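Local atomic coordinates of dihydroorotase (Campylobacter jejuni subsp. jejuni, PDB entry 3PNU), a protein that probably catalyses the reversible, zinc-dependent cyclisation of N-carbamoyl-L-aspartate to dihydroorotate, the third step of de novo pyrimidine synthesis. Residues L35-N40 with E44-L49; K74-R79 with P91-F96; H155-T158 with D164-S167; A282-P287 with V345-G350; L292-S297 with L353-K358. One frame throughout, in Å; residues are numbered along the deposited sequence.

Interactions 1 and 3 each carry a histidine ligand of the two-zinc active site, His36 and His155. The zinc ion of chain D, bound by His36, lies 3.2 Å from the zinc ion of chain C, bound by His155, and the two share a water, although the centres of the contacts are about 27 Å apart. Interaction 2 touches interaction 1: their centres are about 12 Å apart, and Asp39 OD2 forms a 2.8 Å salt bridge with Arg79 NH2. Interactions 4 and 5 both use helix 285-296, and Pro287 CB meets Phe355 O at 3.2 Å. Interaction 4 also reaches interaction 1 through Leu49 and Pro283. Interaction 5 lies away from the active site, its centre about 31 Å from that of interaction 3.

Interaction 1: residues L35-N40 with E44-L49; sequences LHLRDN and ELIAPL. With ZN (zinc ion), chain D.
Leu37 and Ile46 carry the apolar part of this contact, between the loop that follows strand 31-35 and the helix 40-51 into which it leads. Ile46 enters through the end of its longer branch: CD1 lies 3.5 Å from Leu37 CA and 3.6 Å from His36 O, so the methyl abuts loop backbone. CG1 reaches there from the position between the backbone N and the carbonyl carbon (chi1 69°). Leu37 answers with one methyl, CD2, which rests 3.8 Å from Ala47 CA and 4.2 Å from Ala47 CB.

The polar part is slight. At the start of helix 40-51, Glu44 N gives a long, weak hydrogen bond to Asn40 O (3.5 Å), and Glu44 CG passes beside the same oxygen.

Metal binding takes the loop the other way. His34 and His36 form the His-X-His metal pair at the end of the first barrel strand, as in the amidohydrolase superfamily. His36 NE2 binds a zinc ion at 2.2 Å; the carboxylated Lys116, Asp261 and a water complete the site. His36 ND1 makes a weak hydrogen bond to Asn62 OD1, a second-shell contact that probably limits rotation of the ring. His36, Leu37 and Arg38 are also predicted to bind substrate.

Leu37 packs between strand 56-59 (Ile59) and helix 70-84 (Tyr76, Ile80), while Ala47 packs on Ala83 of that same helix.

Interaction 2: residues K74-R79 with P91-F96; sequences KAYKMR and PLMTLF
Met93 and Lys77 join the last strand of a beta-alpha-beta unit of the TIM barrel (strand 56-59, helix 70-84, strand 90-93) to the helix that lies over it. The short axes of residues 74-79 and 91-93 run nearly antiparallel, at 167° and 10.0 Å apart, as expected where a helix returns the chain between two parallel strands.

The Met93 side chain bridges this gap. From CB, which is directed toward the helix, CG stands beside the backbone N and meets Lys77 CD at 4.1 Å. Turns at chi2 (-60°) and chi3 (-70°) then curl the chain. SD lies 4.0 Å from Lys77 CB and slightly farther, 4.2 Å, from Lys77 CG. The terminal methyl rests on the helix backbone, with CE 3.7 Å from Lys77 N, and it also approaches the Tyr76 ring obliquely, 3.8 Å from CD2. The methyl CE thus touches both the ring and the lysine, while SD and CG lie along the lysine.

Lys77 runs extended past the sulfur, and its CG comes within 4.4 Å of Pro91 CG, two residues back along the strand. Leu73 and Ile80 of the same helix close around Met93, and Pro91 also rests on Leu81. The touching side-chain atoms are carbon and sulfur, and no hydrogen bond links the two segments. Beyond the methyl contact, the Tyr76 ring carries its hydroxyl to the active-site loop, where OH makes a weak hydrogen bond with Arg38 O.

Interaction 3: residues H155-T158 with D164-S167; sequences HGET and DRES. With ZN (zinc ion), chain C.
Arg165 O is held by two neighbouring residues across the contact. Thr158 N gives it a nearly straight hydrogen bond (3.1 Å, 163° at the hydrogen), with the donor above the carbonyl plane rather than on a lone pair. Glu157 CA adds a CA-H...O contact at 3.5 Å. Both segments belong to the TIM-barrel loop between strand 152-154 and helix 170-179, which folds back on itself here; Gly156 is the centre of an inverse gamma turn. A reciprocal CA-H...O contact runs from Glu166 CA to Gly156 O, and a water joins that oxygen to Glu166 OE2, whose protein partner is Thr191.

Arg165 lies extended over the backbone at Thr158, its CG 3.2 Å from Thr158 O, and its CB packs on the Glu157 side chain. The carboxylate and guanidinium planes stand 77° apart, and the charged ends do not touch (Glu157 OE2 to Arg165 NH1 5.2 Å); a water joins Glu157 OE1 to NH1, weakly on the arginine side. NH1 also bonds Gly223 O of the second subunit, and Asp164 forms a salt bridge with Arg238 of that subunit, so the loop takes part in the dimer interface.

Glu157 serves as second shell to the metal. His155 ND1 binds a zinc ion at 2.1 Å, and His189 binds the same ion through NE2. The other ring nitrogen of His155, NE2, donates within its ring plane to Glu157 OE1 at 2.9 Å.

Interaction 4: residues A282-P287 with V345-G350; sequences APVILP and VPYMAG
Pro283, just before helix 285-296, is the first residue of its segment to reach the other side: its CG lies 4.3 Å from Pro346 CB. The partner is a type II beta turn, Pro346 to Ala349, so the contact joins the start of a helix to the loop that leads into strand 352-357 of the small antiparallel sheet beside the TIM barrel. Tyr337 packs against both prolines.

Next comes Val284, whose two methyls divide the work. CG1 sits 3.9 Å from Tyr347 O. CG2, placed between the backbone N and the carbonyl carbon by chi1 -63°, is 3.8 Å from the same oxygen and 4.4 Å from Met348 CB. Further on, Ile285, Leu286 and Pro287 turn to other neighbours: Leu286 packs on Leu324 and Leu326 of strand 323-327.

In the turn, Tyr347 and Met348 are the two central residues, and Met348 takes the positive phi (60°) that the third position of a type II turn demands. The turn's closing bond, Ala349 N to Pro346 O, is weak at 3.3 Å, and Tyr347 is also backbone-bonded to Phe280. No hydrogen bond crosses between the two segments. Val284 and Tyr347 cross at about a right angle, and Val284 CG2 meets the tyrosine ring at its edge, 3.8 Å from CD2.

Interaction 5: residues L292-S297 with L353-K358; sequences LFKQNS and LKFQLK
Lys294 and Phe355 meet because both carry CG beside the backbone N (chi1 -80° and -76°) and because the lysine is straight at chi2, which brings its CD to the rim of the phenyl ring. Lys294 CD approaches Phe355 CZ at 3.4 Å and CE2 at 3.9 Å, at the ring's edge and near its plane. A bend at chi3 (65°) then leads CE and NZ away from that line, so the aliphatic middle of the lysine lies against the aromatic rim and its charged end passes on beyond it.

That end comes close to a second lysine. Lys354, extended throughout, crosses Lys294 at about a right angle, and the two NZ atoms stand 4.1 Å apart. Two ammonium groups at this distance would probably repel. Lys354 NZ makes long, weak ion pairs with Glu291 and Glu328, which may partly offset this, while Lys294 NZ hydrogen-bonds Asn23 OD1.

The contact sets the C-terminal part of helix 285-296 against strand 352-357, an inner strand of the four-stranded antiparallel sheet that lies beside the TIM barrel; Lys354 and Phe355 lie where that strand is interrupted. Phe355 is buried, also touching Pro287, Ala290 and Glu291 of the helix.

The exposed Gln295 folds back on its own helix, where NE2 bonds Glu291 OE1; the same NE2 lies 4.5 Å from Lys354 NZ.

Interaction 1: residues L35-N40 with E44-L49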
# COMPACT_ATOMS: atom_id res chain seq x y z
N LEU A 35 -7.55 21.84 5.58
CA LEU A 35 -8.80 21.14 5.88
C LEU A 35 -9.75 21.02 4.71
O LEU A 35 -9.91 21.95 3.95
CB LEU A 35 -9.53 21.91 7.00
CG LEU A 35 -10.84 21.35 7.62
CD1 LEU A 35 -10.63 19.93 8.16
CD2 LEU A 35 -11.35 22.28 8.75
N HIS A 36 -10.38 19.85 4.59
CA HIS A 36 -11.41 19.60 3.56
C HIS A 36 -12.78 19.51 4.22
O HIS A 36 -13.00 18.66 5.08
CB HIS A 36 -11.12 18.30 2.80
CG HIS A 36 -9.88 18.36 1.98
ND1 HIS A 36 -9.85 18.90 0.71
CD2 HIS A 36 -8.62 17.97 2.25
CE1 HIS A 36 -8.62 18.84 0.24
NE2 HIS A 36 -7.85 18.28 1.16
N LEU A 37 -13.69 20.39 3.82
CA LEU A 37 -15.06 20.44 4.39
C LEU A 37 -16.13 19.99 3.39
O LEU A 37 -17.32 19.99 3.70
CB LEU A 37 -15.39 21.86 4.84
CG LEU A 37 -14.68 22.43 6.06
CD1 LEU A 37 -15.13 23.89 6.30
CD2 LEU A 37 -14.94 21.56 7.27
N ARG A 38 -15.71 19.65 2.18
CA ARG A 38 -16.63 19.19 1.14
C ARG A 38 -17.73 20.23 0.86
O ARG A 38 -17.43 21.42 0.75
CB ARG A 38 -17.23 17.84 1.53
CG ARG A 38 -16.20 16.76 1.85
CD ARG A 38 -15.18 16.58 0.71
NE ARG A 38 -14.26 15.49 1.02
CZ ARG A 38 -13.12 15.25 0.37
NH1 ARG A 38 -12.73 16.03 -0.62
NH2 ARG A 38 -12.37 14.22 0.75
N ASP A 39 -18.99 19.80 0.75
CA ASP A 39 -20.05 20.76 0.46
C ASP A 39 -21.43 20.18 0.72
O ASP A 39 -21.57 19.04 1.15
CB ASP A 39 -19.96 21.17 -1.01
CG ASP A 39 -20.53 22.55 -1.26
OD1 ASP A 39 -21.05 23.13 -0.29
OD2 ASP A 39 -20.42 23.06 -2.40
N ASN A 40 -22.44 21.02 0.48
CA ASN A 40 -23.82 20.62 0.59
C ASN A 40 -24.07 19.91 1.91
O ASN A 40 -23.68 20.42 2.95
CB ASN A 40 -24.18 19.73 -0.60
CG ASN A 40 -23.79 20.35 -1.93
OD1 ASN A 40 -23.79 21.58 -2.09
ND2 ASN A 40 -23.44 19.51 -2.89
N GLU A 44 -22.47 20.26 6.19
CA GLU A 44 -23.32 20.44 7.39
C GLU A 44 -23.02 19.42 8.49
O GLU A 44 -23.24 19.69 9.67
CB GLU A 44 -24.81 20.38 7.01
CG GLU A 44 -25.28 21.48 6.05
CD GLU A 44 -26.66 21.22 5.44
OE1 GLU A 44 -27.38 20.31 5.92
OE2 GLU A 44 -27.01 21.94 4.47
N LEU A 45 -22.52 18.26 8.10
CA LEU A 45 -22.21 17.20 9.06
C LEU A 45 -20.83 17.30 9.71
O LEU A 45 -20.70 17.15 10.92
CB LEU A 45 -22.35 15.83 8.39
CG LEU A 45 -21.96 14.61 9.23
CD1 LEU A 45 -22.70 14.59 10.56
CD2 LEU A 45 -22.22 13.33 8.44
N ILE A 46 -19.80 17.56 8.91
CA ILE A 46 -18.41 17.60 9.42
C ILE A 46 -17.91 18.99 9.90
O ILE A 46 -17.11 19.06 10.84
CB ILE A 46 -17.41 17.05 8.36
CG1 ILE A 46 -17.31 18.01 7.15
CG2 ILE A 46 -17.84 15.68 7.91
CD1 ILE A 46 -16.27 17.61 6.12
N ALA A 47 -18.38 20.07 9.26
CA ALA A 47 -17.91 21.42 9.60
C ALA A 47 -17.92 21.70 11.09
O ALA A 47 -16.95 22.23 11.63
CB ALA A 47 -18.70 22.49 8.83
N PRO A 48 -19.02 21.37 11.77
CA PRO A 48 -19.08 21.56 13.22
C PRO A 48 -18.01 20.81 13.99
O PRO A 48 -17.57 21.27 15.02
CB PRO A 48 -20.45 20.99 13.58
CG PRO A 48 -21.30 21.33 12.40
CD PRO A 48 -20.36 21.15 11.20
N LEU A 49 -17.59 19.67 13.48
CA LEU A 49 -16.59 18.88 14.19
C LEU A 49 -15.23 19.61 14.26
O LEU A 49 -14.44 19.38 15.18
CB LEU A 49 -16.49 17.49 13.56
CG LEU A 49 -17.81 16.71 13.69
CD1 LEU A 49 -17.79 15.43 12.86
CD2 LEU A 49 -18.12 16.41 15.16
ZN ZN D . -5.64 18.08 1.16
O HOH W 1 -4.23 16.20 0.63

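Interaction 2: residues K74-R79 with P91-F96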
# COMPACT_ATOMS: atom_id res chain seq x y z
N LYS A 74 -17.31 33.07 -2.42
CA LYS A 74 -18.20 33.75 -1.46
C LYS A 74 -19.36 32.83 -1.13
O LYS A 74 -19.70 32.62 0.03
CB LYS A 74 -18.77 35.06 -2.03
CG LYS A 74 -19.72 35.82 -1.05
CD LYS A 74 -20.60 36.90 -1.75
CE LYS A 74 -19.80 38.04 -2.42
NZ LYS A 74 -19.03 38.88 -1.44
N ALA A 75 -19.97 32.28 -2.18
CA ALA A 75 -21.09 31.37 -2.04
C ALA A 75 -20.76 30.22 -1.09
O ALA A 75 -21.52 29.93 -0.18
CB ALA A 75 -21.51 30.84 -3.42
N TYR A 76 -19.61 29.57 -1.31
CA TYR A 76 -19.17 28.43 -0.48
C TYR A 76 -18.90 28.88 0.96
O TYR A 76 -19.26 28.19 1.92
CB TYR A 76 -17.93 27.79 -1.11
CG TYR A 76 -17.33 26.61 -0.37
CD1 TYR A 76 -18.14 25.61 0.15
CD2 TYR A 76 -15.95 26.46 -0.26
CE1 TYR A 76 -17.60 24.52 0.82
CE2 TYR A 76 -15.39 25.36 0.39
CZ TYR A 76 -16.22 24.40 0.92
OH TYR A 76 -15.68 23.31 1.57
N LYS A 77 -18.26 30.04 1.09
CA LYS A 77 -17.98 30.62 2.41
C LYS A 77 -19.29 30.76 3.18
O LYS A 77 -19.41 30.30 4.32
CB LYS A 77 -17.30 31.98 2.29
CG LYS A 77 -16.95 32.62 3.63
CD LYS A 77 -16.14 33.91 3.45
CE LYS A 77 -15.65 34.45 4.78
NZ LYS A 77 -14.87 35.71 4.65
N MET A 78 -20.28 31.38 2.53
CA MET A 78 -21.58 31.55 3.17
C MET A 78 -22.06 30.20 3.67
O MET A 78 -22.46 30.07 4.83
CB MET A 78 -22.62 32.18 2.22
CG MET A 78 -22.33 33.64 1.80
SD MET A 78 -22.14 34.84 3.17
CE MET A 78 -21.83 36.37 2.24
N ARG A 79 -22.00 29.19 2.80
CA ARG A 79 -22.46 27.85 3.17
C ARG A 79 -21.69 27.34 4.39
O ARG A 79 -22.28 26.76 5.30
CB ARG A 79 -22.35 26.85 2.00
CG ARG A 79 -23.20 27.21 0.78
CD ARG A 79 -23.37 26.02 -0.20
NE ARG A 79 -22.15 25.67 -0.92
CZ ARG A 79 -21.76 26.25 -2.06
NH1 ARG A 79 -22.48 27.22 -2.59
NH2 ARG A 79 -20.64 25.87 -2.65
N PRO A 91 -13.21 30.64 8.62
CA PRO A 91 -12.71 29.80 7.54
C PRO A 91 -11.80 30.60 6.64
O PRO A 91 -12.20 31.66 6.16
CB PRO A 91 -13.99 29.43 6.80
CG PRO A 91 -14.91 30.61 7.02
CD PRO A 91 -14.58 31.14 8.37
N LEU A 92 -10.58 30.12 6.41
CA LEU A 92 -9.63 30.82 5.55
C LEU A 92 -9.75 30.23 4.16
O LEU A 92 -9.28 29.13 3.89
CB LEU A 92 -8.23 30.69 6.12
CG LEU A 92 -8.09 31.25 7.54
CD1 LEU A 92 -6.78 30.81 8.17
CD2 LEU A 92 -8.21 32.77 7.52
N MET A 93 -10.35 30.98 3.26
CA MET A 93 -10.68 30.50 1.93
C MET A 93 -9.53 30.47 0.92
O MET A 93 -8.62 31.28 0.98
CB MET A 93 -11.81 31.37 1.35
CG MET A 93 -12.99 31.58 2.30
SD MET A 93 -13.78 30.07 2.79
CE MET A 93 -14.54 29.61 1.22
N THR A 94 -9.62 29.52 -0.01
CA THR A 94 -8.64 29.42 -1.07
C THR A 94 -9.28 29.15 -2.41
O THR A 94 -10.38 28.58 -2.49
CB THR A 94 -7.66 28.25 -0.86
OG1 THR A 94 -8.40 27.01 -0.92
CG2 THR A 94 -6.91 28.36 0.45
N LEU A 95 -8.57 29.54 -3.45
CA LEU A 95 -8.94 29.25 -4.82
C LEU A 95 -8.04 28.12 -5.32
O LEU A 95 -6.91 27.92 -4.84
CB LEU A 95 -8.74 30.46 -5.73
CG LEU A 95 -9.68 31.65 -5.58
CD1 LEU A 95 -9.33 32.67 -6.60
CD2 LEU A 95 -11.13 31.21 -5.74
N PHE A 96 -8.57 27.38 -6.29
CA PHE A 96 -7.88 26.30 -6.95
C PHE A 96 -6.95 26.94 -7.93
O PHE A 96 -7.36 27.85 -8.67
CB PHE A 96 -8.91 25.47 -7.66
CG PHE A 96 -8.39 24.24 -8.30
CD1 PHE A 96 -8.48 23.02 -7.65
CD2 PHE A 96 -7.84 24.29 -9.57
CE1 PHE A 96 -8.02 21.88 -8.25
CE2 PHE A 96 -7.38 23.16 -10.18
CZ PHE A 96 -7.46 21.95 -9.52

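Interaction 3: residues H155-T158 with D164-S167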
# COMPACT_ATOMS: atom_id res chain seq x y z
N HIS A 155 0.19 20.75 -3.27
CA HIS A 155 0.13 19.32 -2.98
C HIS A 155 1.34 18.80 -3.77
O HIS A 155 1.27 18.62 -4.98
CB HIS A 155 -1.18 18.71 -3.48
CG HIS A 155 -1.27 17.23 -3.25
ND1 HIS A 155 -2.17 16.66 -2.38
CD2 HIS A 155 -0.53 16.21 -3.74
CE1 HIS A 155 -2.01 15.35 -2.36
NE2 HIS A 155 -1.02 15.05 -3.18
N GLY A 156 2.46 18.58 -3.08
CA GLY A 156 3.73 18.20 -3.73
C GLY A 156 3.98 16.74 -4.07
O GLY A 156 4.69 16.04 -3.36
N GLU A 157 3.43 16.28 -5.19
CA GLU A 157 3.62 14.91 -5.65
C GLU A 157 3.62 14.86 -7.15
O GLU A 157 2.80 15.53 -7.79
CB GLU A 157 2.50 13.98 -5.19
CG GLU A 157 2.58 13.56 -3.76
CD GLU A 157 1.59 12.45 -3.44
OE1 GLU A 157 0.37 12.60 -3.66
OE2 GLU A 157 2.05 11.42 -2.93
N THR A 158 4.55 14.07 -7.70
CA THR A 158 4.62 13.83 -9.13
C THR A 158 3.77 12.58 -9.38
O THR A 158 3.08 12.11 -8.45
CB THR A 158 6.05 13.53 -9.60
OG1 THR A 158 6.50 12.34 -8.95
CG2 THR A 158 7.00 14.69 -9.28
N ASP A 164 7.82 7.38 -4.25
CA ASP A 164 8.77 8.45 -4.61
C ASP A 164 8.11 9.76 -5.08
O ASP A 164 8.79 10.71 -5.43
CB ASP A 164 9.65 8.00 -5.77
CG ASP A 164 10.46 6.75 -5.47
OD1 ASP A 164 10.70 6.40 -4.30
OD2 ASP A 164 10.91 6.13 -6.45
N ARG A 165 6.80 9.81 -5.10
CA ARG A 165 6.13 10.97 -5.63
C ARG A 165 6.50 12.27 -4.96
O ARG A 165 6.67 13.28 -5.64
CB ARG A 165 4.62 10.80 -5.60
CG ARG A 165 4.16 9.75 -6.54
CD ARG A 165 2.69 9.51 -6.42
NE ARG A 165 2.29 8.52 -7.40
CZ ARG A 165 1.11 7.92 -7.44
NH1 ARG A 165 0.18 8.22 -6.54
NH2 ARG A 165 0.86 7.02 -8.38
N GLU A 166 6.63 12.24 -3.63
CA GLU A 166 6.97 13.47 -2.91
C GLU A 166 8.45 13.82 -3.03
O GLU A 166 8.79 14.98 -3.33
CB GLU A 166 6.54 13.42 -1.45
CG GLU A 166 6.94 14.66 -0.68
CD GLU A 166 6.45 14.67 0.75
OE1 GLU A 166 7.23 15.09 1.63
OE2 GLU A 166 5.29 14.26 1.00
N SER A 167 9.34 12.86 -2.80
CA SER A 167 10.75 13.16 -2.92
C SER A 167 11.11 13.63 -4.32
O SER A 167 11.94 14.50 -4.46
CB SER A 167 11.61 11.98 -2.53
OG SER A 167 11.48 11.75 -1.14
ZN ZN C . -3.10 17.31 -0.64
O HOH W 2 3.67 16.15 -0.77
O HOH W 3 -0.68 10.48 -5.36
O HOH W 1 -4.23 16.20 0.63

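Interaction 4: residues A282-P287 with V345-G350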
# COMPACT_ATOMS: atom_id res chain seq x y z
N ALA A 282 -10.53 15.21 12.01
CA ALA A 282 -11.04 16.43 12.68
C ALA A 282 -11.48 16.22 14.12
O ALA A 282 -10.99 16.88 15.03
CB ALA A 282 -12.17 17.06 11.87
N PRO A 283 -12.42 15.29 14.35
CA PRO A 283 -12.90 15.09 15.71
C PRO A 283 -11.90 14.67 16.76
O PRO A 283 -12.17 14.81 17.93
CB PRO A 283 -13.94 13.96 15.57
CG PRO A 283 -13.96 13.58 14.12
CD PRO A 283 -13.29 14.65 13.35
N VAL A 284 -10.74 14.17 16.38
CA VAL A 284 -9.81 13.64 17.39
C VAL A 284 -8.45 14.32 17.46
O VAL A 284 -7.60 13.91 18.27
CB VAL A 284 -9.63 12.12 17.13
CG1 VAL A 284 -10.96 11.37 17.32
CG2 VAL A 284 -9.09 11.86 15.69
N ILE A 285 -8.25 15.38 16.67
CA ILE A 285 -6.94 16.06 16.58
C ILE A 285 -6.35 16.56 17.89
O ILE A 285 -5.24 16.18 18.28
CB ILE A 285 -7.00 17.29 15.66
CG1 ILE A 285 -7.29 16.88 14.22
CG2 ILE A 285 -5.68 18.06 15.74
CD1 ILE A 285 -7.78 18.00 13.34
N LEU A 286 -7.09 17.44 18.56
CA LEU A 286 -6.57 18.04 19.79
C LEU A 286 -6.19 17.04 20.85
O LEU A 286 -5.06 17.08 21.36
CB LEU A 286 -7.56 19.08 20.34
CG LEU A 286 -7.70 20.31 19.45
CD1 LEU A 286 -8.71 21.28 20.07
CD2 LEU A 286 -6.34 20.97 19.25
N PRO A 287 -7.10 16.13 21.19
CA PRO A 287 -6.70 15.20 22.24
C PRO A 287 -5.52 14.31 21.82
O PRO A 287 -4.57 14.12 22.60
CB PRO A 287 -7.99 14.39 22.52
CG PRO A 287 -8.95 14.72 21.39
CD PRO A 287 -8.52 16.01 20.80
N VAL A 345 -16.68 7.57 8.68
CA VAL A 345 -15.89 6.84 9.66
C VAL A 345 -14.74 7.75 10.06
O VAL A 345 -13.96 8.18 9.21
CB VAL A 345 -15.31 5.52 9.10
CG1 VAL A 345 -14.57 4.76 10.21
CG2 VAL A 345 -16.41 4.63 8.48
N PRO A 346 -14.62 8.03 11.35
CA PRO A 346 -13.55 8.89 11.81
C PRO A 346 -12.27 8.14 12.06
O PRO A 346 -12.28 6.93 12.15
CB PRO A 346 -14.08 9.39 13.16
CG PRO A 346 -14.79 8.21 13.69
CD PRO A 346 -15.45 7.55 12.47
N TYR A 347 -11.17 8.90 12.17
CA TYR A 347 -9.85 8.39 12.46
C TYR A 347 -9.87 7.95 13.90
O TYR A 347 -10.63 8.49 14.71
CB TYR A 347 -8.81 9.49 12.23
CG TYR A 347 -7.38 9.11 12.59
CD1 TYR A 347 -6.72 8.09 11.92
CD2 TYR A 347 -6.67 9.79 13.57
CE1 TYR A 347 -5.41 7.74 12.24
CE2 TYR A 347 -5.35 9.45 13.89
CZ TYR A 347 -4.73 8.42 13.20
OH TYR A 347 -3.44 8.04 13.49
N MET A 348 -9.05 6.96 14.25
CA MET A 348 -9.01 6.45 15.61
C MET A 348 -10.40 5.90 16.04
O MET A 348 -10.65 5.69 17.22
CB MET A 348 -8.57 7.57 16.55
CG MET A 348 -7.09 7.94 16.47
SD MET A 348 -6.05 6.89 17.48
CE MET A 348 -4.41 7.54 17.14
N ALA A 349 -11.29 5.68 15.07
CA ALA A 349 -12.63 5.15 15.35
C ALA A 349 -12.56 4.02 16.39
O ALA A 349 -11.63 3.20 16.36
CB ALA A 349 -13.27 4.64 14.08
N GLY A 350 -13.51 4.00 17.32
CA GLY A 350 -13.55 2.97 18.38
C GLY A 350 -12.39 2.94 19.36
O GLY A 350 -12.31 2.07 20.22

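Interaction 5: residues L292-S297 with L353-K358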
# COMPACT_ATOMS: atom_id res chain seq x y z
N LEU A 292 0.39 13.08 22.37
CA LEU A 292 1.67 13.04 21.67
C LEU A 292 2.69 14.01 22.20
O LEU A 292 3.84 13.64 22.47
CB LEU A 292 1.46 13.32 20.18
CG LEU A 292 1.10 12.12 19.31
CD1 LEU A 292 0.52 12.56 17.98
CD2 LEU A 292 2.36 11.26 19.16
N PHE A 293 2.29 15.28 22.32
CA PHE A 293 3.21 16.30 22.82
C PHE A 293 3.63 16.10 24.28
O PHE A 293 4.76 16.44 24.63
CB PHE A 293 2.73 17.72 22.50
CG PHE A 293 3.02 18.14 21.08
CD1 PHE A 293 2.30 17.59 20.02
CD2 PHE A 293 4.04 19.06 20.80
CE1 PHE A 293 2.58 17.96 18.71
CE2 PHE A 293 4.33 19.42 19.51
CZ PHE A 293 3.59 18.88 18.45
N LYS A 294 2.77 15.55 25.15
CA LYS A 294 3.21 15.26 26.53
C LYS A 294 4.34 14.22 26.53
O LYS A 294 5.38 14.41 27.16
CB LYS A 294 2.11 14.73 27.42
CG LYS A 294 1.18 15.77 27.99
CD LYS A 294 0.29 15.15 29.08
CE LYS A 294 1.07 14.66 30.32
NZ LYS A 294 0.16 14.07 31.36
N GLN A 295 4.12 13.12 25.81
CA GLN A 295 5.10 12.04 25.76
C GLN A 295 6.42 12.44 25.11
O GLN A 295 7.48 11.98 25.53
CB GLN A 295 4.54 10.83 25.00
CG GLN A 295 3.27 10.18 25.59
CD GLN A 295 3.48 9.52 26.95
OE1 GLN A 295 4.61 9.42 27.44
NE2 GLN A 295 2.38 9.06 27.56
N ASN A 296 6.36 13.32 24.11
CA ASN A 296 7.55 13.67 23.34
C ASN A 296 7.97 15.13 23.28
O ASN A 296 9.05 15.44 22.78
CB ASN A 296 7.33 13.20 21.89
CG ASN A 296 7.00 11.71 21.80
OD1 ASN A 296 5.86 11.34 21.53
ND2 ASN A 296 7.98 10.86 22.08
N SER A 297 7.14 16.04 23.79
CA SER A 297 7.46 17.46 23.65
C SER A 297 6.97 18.30 24.84
O SER A 297 6.85 17.78 25.95
CB SER A 297 6.83 17.96 22.33
OG SER A 297 7.37 19.19 21.90
N LEU A 353 -9.20 7.42 23.84
CA LEU A 353 -8.27 8.53 23.97
C LEU A 353 -8.14 8.97 25.42
O LEU A 353 -9.13 9.13 26.13
CB LEU A 353 -8.75 9.70 23.11
CG LEU A 353 -8.94 9.37 21.62
CD1 LEU A 353 -9.67 10.47 20.88
CD2 LEU A 353 -7.58 9.07 20.97
N LYS A 354 -6.90 9.18 25.84
CA LYS A 354 -6.57 9.60 27.20
C LYS A 354 -6.96 11.06 27.53
O LYS A 354 -7.06 11.42 28.71
CB LYS A 354 -5.07 9.39 27.43
CG LYS A 354 -4.54 9.89 28.77
CD LYS A 354 -3.03 9.73 28.87
CE LYS A 354 -2.49 10.38 30.13
NZ LYS A 354 -1.01 10.38 30.15
N PHE A 355 -7.17 11.90 26.51
CA PHE A 355 -7.54 13.31 26.72
C PHE A 355 -8.87 13.67 26.09
O PHE A 355 -9.31 13.05 25.11
CB PHE A 355 -6.48 14.26 26.16
CG PHE A 355 -5.27 14.38 27.02
CD1 PHE A 355 -5.21 15.32 28.02
CD2 PHE A 355 -4.19 13.54 26.83
CE1 PHE A 355 -4.09 15.44 28.81
CE2 PHE A 355 -3.06 13.66 27.62
CZ PHE A 355 -3.02 14.60 28.62
N GLN A 356 -9.49 14.70 26.66
CA GLN A 356 -10.78 15.18 26.17
C GLN A 356 -10.90 16.69 26.31
O GLN A 356 -10.20 17.33 27.09
CB GLN A 356 -11.92 14.47 26.92
CG GLN A 356 -13.32 14.76 26.36
CD GLN A 356 -14.42 13.93 27.01
OE1 GLN A 356 -14.19 13.29 28.04
NE2 GLN A 356 -15.61 13.96 26.42
N LEU A 357 -11.79 17.25 25.51
CA LEU A 357 -12.08 18.66 25.48
C LEU A 357 -13.43 18.87 26.18
O LEU A 357 -14.34 18.06 26.02
CB LEU A 357 -12.19 19.10 24.02
CG LEU A 357 -12.47 20.56 23.72
CD1 LEU A 357 -11.36 21.43 24.27
CD2 LEU A 357 -12.61 20.78 22.22
N LYS A 358 -13.55 19.95 26.95
CA LYS A 358 -14.82 20.25 27.61
C LYS A 358 -15.93 20.58 26.59
O LYS A 358 -16.14 21.74 26.26
CB LYS A 358 -14.67 21.41 28.58
CG LYS A 358 -13.83 21.07 29.80
CD LYS A 358 -13.98 22.16 30.85
CE LYS A 358 -13.30 21.79 32.15
NZ LYS A 358 -13.53 22.81 33.21